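Long-range contact in polysaccharide biosynthesis protein CapD (Bacillus thuringiensis HD-771, PDB 6BWC), which probably acts as an NADP-dependent dehydratase of UDP-N-acetylglucosamine in the biosynthesis of CMP-pseudaminic acid: residues A115-K120 with T162-V167. The protein carries 2 engineered substitutions. Numbering follows the deposited sequence.
Sequences AAIAQK and TTFTSV
Thr162 OG1 approaches Ala116 O at the end of helix 98-118, but at 3.5 Å the pair is not a hydrogen bond. The hydroxyl instead gives its hydrogen bond to Val121 O, just past the helix end. Thr162 OG1 sits beside its own backbone N (chi1 -62°), which leaves the CG2 methyl anti to that N, 4.4 Å from Ala116 CB. At Lys120 phi turns positive (56°), and two backbone bonds run back into the last turn, among them Lys120 N to Ile117 O at 3.2 Å. This is a Schellman motif; it ends the helix and leads the chain into strand 123-129. That strand lies parallel to strand 163-169 in the central sheet of the Rossmann-type fold, and helix 98-118 packs against this sheet. The CG of Phe164 stands beside the backbone N (chi1 -58°), which carries the far end of the ring to Ile117. There Phe164 CZ meets Ile117 CG1 at 3.8 Å. The isoleucine carbon comes in at the ring edge, in its plane, and the two side chains cross at about a right angle. Ala116 CB approaches the same ring obliquely, 4.4 Å from Phe164 CE1. Val124 of strand 123-129 touches both Ala116 and Phe164.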
ATOM      1  N   ALA C 115       6.283  -5.287 -14.865  1.00 13.85           N
ATOM      2  CA  ALA C 115       5.190  -5.085 -15.811  1.00 13.90           C
ATOM      3  C   ALA C 115       5.471  -5.669 -17.199  1.00 14.67           C
ATOM      4  O   ALA C 115       4.544  -6.147 -17.890  1.00 14.80           O
ATOM      5  CB  ALA C 115       4.896  -3.602 -15.955  1.00 13.66           C
ATOM      6  N   ALA C 116       6.738  -5.568 -17.618  1.00 15.01           N
ATOM      7  CA  ALA C 116       7.186  -6.032 -18.921  1.00 14.98           C
ATOM      8  C   ALA C 116       7.185  -7.558 -19.000  1.00 15.34           C
ATOM      9  O   ALA C 116       6.771  -8.136 -20.028  1.00 15.04           O
ATOM     10  CB  ALA C 116       8.564  -5.474 -19.205  1.00 15.26           C
ATOM     11  N   ILE C 117       7.626  -8.203 -17.914  1.00 15.63           N
ATOM     12  CA  ILE C 117       7.509  -9.663 -17.784  1.00 15.88           C
ATOM     13  C   ILE C 117       6.051 -10.085 -17.799  1.00 16.36           C
ATOM     14  O   ILE C 117       5.703 -11.007 -18.512  1.00 16.80           O
ATOM     15  CB  ILE C 117       8.200 -10.193 -16.510  1.00 15.65           C
ATOM     16  CG1 ILE C 117       9.719 -10.047 -16.660  1.00 15.43           C
ATOM     17  CG2 ILE C 117       7.826 -11.651 -16.231  1.00 15.62           C
ATOM     18  CD1 ILE C 117      10.465 -10.043 -15.352  1.00 15.37           C
ATOM     19  N   ALA C 118       5.210  -9.392 -17.031  1.00 17.14           N
ATOM     20  CA  ALA C 118       3.787  -9.750 -16.898  1.00 17.75           C
ATOM     21  C   ALA C 118       3.012  -9.650 -18.217  1.00 18.29           C
ATOM     22  O   ALA C 118       2.155 -10.485 -18.467  1.00 18.61           O
ATOM     23  CB  ALA C 118       3.109  -8.916 -15.811  1.00 17.43           C
ATOM     24  N   GLN C 119       3.323  -8.652 -19.052  1.00 18.98           N
ATOM     25  CA  GLN C 119       2.655  -8.469 -20.362  1.00 19.58           C
ATOM     26  C   GLN C 119       3.332  -9.178 -21.552  1.00 19.64           C
ATOM     27  O   GLN C 119       2.897  -9.026 -22.715  1.00 19.12           O
ATOM     28  CB  GLN C 119       2.486  -6.975 -20.665  1.00 19.67           C
ATOM     29  CG  GLN C 119       1.512  -6.294 -19.723  1.00 19.98           C
ATOM     30  CD  GLN C 119       0.061  -6.474 -20.131  1.00 20.43           C
ATOM     31  OE1 GLN C 119      -0.284  -7.408 -20.861  1.00 20.69           O
ATOM     32  NE2 GLN C 119      -0.798  -5.548 -19.692  1.00 20.92           N
ATOM     33  N   LYS C 120       4.380  -9.953 -21.260  1.00 19.95           N
ATOM     34  CA  LYS C 120       5.091 -10.748 -22.261  1.00 19.80           C
ATOM     35  C   LYS C 120       5.609  -9.879 -23.412  1.00 19.38           C
ATOM     36  O   LYS C 120       5.462 -10.217 -24.588  1.00 18.90           O
ATOM     37  CB  LYS C 120       4.193 -11.870 -22.757  1.00 20.30           C
ATOM     38  CG  LYS C 120       3.520 -12.598 -21.613  1.00 20.91           C
ATOM     39  CD  LYS C 120       2.857 -13.898 -22.053  1.00 21.85           C
ATOM     40  CE  LYS C 120       2.722 -14.876 -20.889  1.00 22.46           C
ATOM     41  NZ  LYS C 120       3.009 -16.272 -21.314  1.00 23.16           N
ATOM     42  N   THR C 162      10.992 -12.276 -22.436  1.00 18.58           N
ATOM     43  CA  THR C 162      11.321 -10.839 -22.360  1.00 17.62           C
ATOM     44  C   THR C 162      12.810 -10.574 -22.143  1.00 17.04           C
ATOM     45  O   THR C 162      13.390 -11.070 -21.217  1.00 17.74           O
ATOM     46  CB  THR C 162      10.546 -10.114 -21.231  1.00 16.89           C
ATOM     47  OG1 THR C 162       9.148 -10.202 -21.483  1.00 16.37           O
ATOM     48  CG2 THR C 162      10.910  -8.637 -21.163  1.00 16.91           C
ATOM     49  N   THR C 163      13.388  -9.728 -22.970  1.00 16.88           N
ATOM     50  CA  THR C 163      14.812  -9.454 -22.957  1.00 16.77           C
ATOM     51  C   THR C 163      15.073  -8.112 -22.249  1.00 16.76           C
ATOM     52  O   THR C 163      14.257  -7.211 -22.361  1.00 18.28           O
ATOM     53  CB  THR C 163      15.304  -9.498 -24.412  1.00 16.74           C
ATOM     54  OG1 THR C 163      16.188 -10.607 -24.550  1.00 16.81           O
ATOM     55  CG2 THR C 163      16.005  -8.192 -24.864  1.00 17.26           C
ATOM     56  N   PHE C 164      16.186  -7.963 -21.532  1.00 15.95           N
ATOM     57  CA  PHE C 164      16.523  -6.666 -20.923  1.00 15.88           C
ATOM     58  C   PHE C 164      17.935  -6.208 -21.261  1.00 16.42           C
ATOM     59  O   PHE C 164      18.867  -6.999 -21.234  1.00 17.02           O
ATOM     60  CB  PHE C 164      16.379  -6.740 -19.419  1.00 15.88           C
ATOM     61  CG  PHE C 164      15.001  -7.126 -18.958  1.00 15.53           C
ATOM     62  CD1 PHE C 164      14.021  -6.156 -18.788  1.00 15.42           C
ATOM     63  CD2 PHE C 164      14.691  -8.465 -18.684  1.00 15.06           C
ATOM     64  CE1 PHE C 164      12.750  -6.511 -18.355  1.00 15.63           C
ATOM     65  CE2 PHE C 164      13.435  -8.830 -18.253  1.00 14.84           C
ATOM     66  CZ  PHE C 164      12.463  -7.854 -18.083  1.00 15.58           C
ATOM     67  N   THR C 165      18.099  -4.929 -21.582  1.00 16.61           N
ATOM     68  CA  THR C 165      19.394  -4.399 -21.979  1.00 16.98           C
ATOM     69  C   THR C 165      19.548  -2.969 -21.515  1.00 17.04           C
ATOM     70  O   THR C 165      18.579  -2.215 -21.490  1.00 17.85           O
ATOM     71  CB  THR C 165      19.550  -4.362 -23.514  1.00 17.65           C
ATOM     72  OG1 THR C 165      18.847  -5.456 -24.114  1.00 19.17           O
ATOM     73  CG2 THR C 165      20.999  -4.424 -23.896  1.00 17.54           C
ATOM     74  N   SER C 166      20.782  -2.588 -21.211  1.00 16.64           N
ATOM     75  CA  SER C 166      21.108  -1.217 -20.890  1.00 16.36           C
ATOM     76  C   SER C 166      21.973  -0.568 -21.976  1.00 16.74           C
ATOM     77  O   SER C 166      22.837  -1.187 -22.583  1.00 17.50           O
ATOM     78  CB  SER C 166      21.810  -1.166 -19.540  1.00 16.24           C
ATOM     79  OG  SER C 166      20.863  -1.343 -18.507  1.00 16.06           O
ATOM     80  N   VAL C 167      21.709   0.699 -22.215  1.00 16.71           N
ATOM     81  CA  VAL C 167      22.519   1.553 -23.068  1.00 16.20           C
ATOM     82  C   VAL C 167      23.187   2.482 -22.045  1.00 16.50           C
ATOM     83  O   VAL C 167      22.860   2.368 -20.867  1.00 18.08           O
ATOM     84  CB  VAL C 167      21.573   2.195 -24.107  1.00 15.73           C
ATOM     85  CG1 VAL C 167      21.713   3.685 -24.211  1.00 15.82           C
ATOM     86  CG2 VAL C 167      21.763   1.531 -25.448  1.00 15.81           C
TER